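Local coordinates for glycosyl transferase (Staphylococcus aureus, PDB 5TZJ), which is a family 2 glycosyl transferase that holds uridine-diphosphate-N-acetylglucosamine in a pocket, at residues A[158-161]-A[162-166]. Residues are numbered along the deposited sequence; the frame is centred on the assembly and turned at random.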
ATOM      1  N   ARG A 158      10.709  10.910   5.145  1.00 35.31           N
ATOM      2  CA  ARG A 158      11.641  12.024   5.033  1.00 36.45           C
ATOM      3  C   ARG A 158      11.515  12.615   3.637  1.00 38.10           C
ATOM      4  O   ARG A 158      11.565  11.877   2.647  1.00 36.02           O
ATOM      5  CB  ARG A 158      13.077  11.578   5.286  1.00 37.07           C
ATOM      6  CG  ARG A 158      14.094  12.753   5.289  1.00 41.29           C
ATOM      7  CD  ARG A 158      15.503  12.193   5.464  1.00 42.82           C
ATOM      8  NE  ARG A 158      15.647  11.529   6.757  1.00 47.45           N
ATOM      9  CZ  ARG A 158      15.968  12.167   7.893  1.00 49.40           C
ATOM     10  NH1 ARG A 158      16.165  13.484   7.884  1.00 45.68           N
ATOM     11  NH2 ARG A 158      16.079  11.492   9.038  1.00 50.46           N
ATOM     12  N   THR A 159      11.344  13.943   3.558  1.00 36.82           N
ATOM     13  CA  THR A 159      11.055  14.559   2.265  1.00 37.11           C
ATOM     14  C   THR A 159      12.201  14.340   1.271  1.00 36.15           C
ATOM     15  O   THR A 159      11.966  14.016   0.098  1.00 33.87           O
ATOM     16  CB  THR A 159      10.744  16.052   2.463  1.00 40.33           C
ATOM     17  OG1 THR A 159       9.680  16.184   3.421  1.00 38.68           O
ATOM     18  CG2 THR A 159      10.335  16.726   1.130  1.00 33.46           C
ATOM     19  N   ALA A 160      13.451  14.467   1.729  1.00 39.48           N
ATOM     20  CA  ALA A 160      14.591  14.214   0.845  1.00 39.11           C
ATOM     21  C   ALA A 160      14.673  12.756   0.398  1.00 38.21           C
ATOM     22  O   ALA A 160      15.227  12.470  -0.677  1.00 35.65           O
ATOM     23  CB  ALA A 160      15.897  14.616   1.531  1.00 40.50           C
ATOM     24  N   LEU A 161      14.168  11.810   1.201  1.00 34.54           N
ATOM     25  CA  LEU A 161      14.189  10.424   0.728  1.00 35.41           C
ATOM     26  C   LEU A 161      13.346  10.285  -0.518  1.00 35.44           C
ATOM     27  O   LEU A 161      13.751   9.635  -1.490  1.00 38.96           O
ATOM     28  CB  LEU A 161      13.692   9.457   1.802  1.00 35.42           C
ATOM     29  CG  LEU A 161      13.423   8.044   1.268  1.00 36.05           C
ATOM     30  CD1 LEU A 161      14.719   7.210   1.211  1.00 42.77           C
ATOM     31  CD2 LEU A 161      12.394   7.394   2.135  1.00 31.19           C
ATOM     32  N   LEU A 162      12.176  10.911  -0.511  1.00 34.63           N
ATOM     33  CA  LEU A 162      11.283  10.863  -1.660  1.00 33.38           C
ATOM     34  C   LEU A 162      11.868  11.631  -2.835  1.00 30.56           C
ATOM     35  O   LEU A 162      11.926  11.123  -3.962  1.00 30.20           O
ATOM     36  CB  LEU A 162       9.905  11.418  -1.256  1.00 32.68           C
ATOM     37  CG  LEU A 162       9.201  10.642  -0.106  1.00 27.31           C
ATOM     38  CD1 LEU A 162       7.803  11.248   0.220  1.00 24.50           C
ATOM     39  CD2 LEU A 162       9.074   9.103  -0.430  1.00 24.26           C
ATOM     40  N   LYS A 163      12.337  12.841  -2.587  1.00 34.37           N
ATOM     41  CA  LYS A 163      12.697  13.691  -3.716  1.00 39.83           C
ATOM     42  C   LYS A 163      14.053  13.308  -4.301  1.00 44.43           C
ATOM     43  O   LYS A 163      14.202  13.290  -5.528  1.00 42.59           O
ATOM     44  CB  LYS A 163      12.654  15.171  -3.304  1.00 40.70           C
ATOM     45  CG  LYS A 163      11.227  15.636  -3.045  1.00 39.54           C
ATOM     46  CD  LYS A 163      11.120  17.159  -2.810  1.00 43.37           C
ATOM     47  CE  LYS A 163       9.651  17.546  -2.668  1.00 41.24           C
ATOM     48  NZ  LYS A 163       9.432  18.937  -2.167  1.00 41.65           N
ATOM     49  N   ASP A 164      15.035  12.941  -3.453  1.00 48.01           N
ATOM     50  CA  ASP A 164      16.360  12.589  -3.967  1.00 45.29           C
ATOM     51  C   ASP A 164      16.307  11.344  -4.827  1.00 42.16           C
ATOM     52  O   ASP A 164      17.130  11.192  -5.729  1.00 41.67           O
ATOM     53  CB  ASP A 164      17.363  12.371  -2.836  1.00 43.54           C
ATOM     54  CG  ASP A 164      17.631  13.636  -2.046  1.00 49.10           C
ATOM     55  OD1 ASP A 164      17.197  14.725  -2.490  1.00 49.45           O
ATOM     56  OD2 ASP A 164      18.291  13.544  -0.986  1.00 56.01           O
ATOM     57  N   ASN A 165      15.356  10.447  -4.563  1.00 39.92           N
ATOM     58  CA  ASN A 165      15.218   9.199  -5.313  1.00 36.74           C
ATOM     59  C   ASN A 165      14.065   9.222  -6.290  1.00 36.22           C
ATOM     60  O   ASN A 165      13.700   8.166  -6.820  1.00 32.91           O
ATOM     61  CB  ASN A 165      15.048   8.029  -4.356  1.00 35.91           C
ATOM     62  CG  ASN A 165      16.247   7.857  -3.490  1.00 38.66           C
ATOM     63  OD1 ASN A 165      17.304   7.436  -3.975  1.00 42.16           O
ATOM     64  ND2 ASN A 165      16.141   8.286  -2.224  1.00 36.47           N
ATOM     65  N   ASP A 166      13.465  10.392  -6.519  1.00 40.59           N
ATOM     66  CA  ASP A 166      12.400  10.549  -7.513  1.00 44.19           C
ATOM     67  C   ASP A 166      11.234   9.588  -7.251  1.00 35.15           C
ATOM     68  O   ASP A 166      10.810   8.838  -8.134  1.00 31.91           O
ATOM     69  CB  ASP A 166      12.960  10.351  -8.921  1.00 54.15           C
ATOM     70  CG  ASP A 166      12.006  10.817  -9.996  1.00 62.08           C
ATOM     71  OD1 ASP A 166      11.519  11.965  -9.901  1.00 66.18           O
ATOM     72  OD2 ASP A 166      11.743  10.033 -10.934  1.00 64.50           O
TER
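The short helix 159-164, which follows directly on strand 156-158 in the glycosyl transferase family 2 fold, ends in a Schellman motif, and next to it Asn165 reaches back to Leu161, its ND2 2.8 Å from Leu161 O. The bond is nearly straight (N-H...O 165°) and arrives in the carbonyl plane on a lone pair, with the acceptor also close to the amide plane of Asn165. CG of Asn165 is anti to its own carbonyl carbon (chi1 -63°), which sets CG beside the backbone N and lets the amide reach back to the last turn, where ND2 also meets Leu161 CD1 at 3.9 Å. Before this point the backbone supplies the bonds, from Lys163 N to Thr159 O (3.0 Å) and from Asp164 N to Ala160 O (2.8 Å). Asp166, with positive phi, completes the Schellman motif through Asp166 N to Lys163 O and Ile167 N to Leu162 O. On one flank the extended Lys163 chain runs alongside Thr159, Lys163 CE resting 3.9 Å from Thr159 CG2, while its NZ goes on to Leu79 O and Thr159 OG1 is hydrogen-bonded to Gly84 O. Leu161 and Leu162 pack on helix 177-188, and Leu162 also meets strand 86-89. The Asn165 amide thus takes over at Leu161 O the role of a backbone N-H, giving this carbonyl a donor where the regular helical bonding stops.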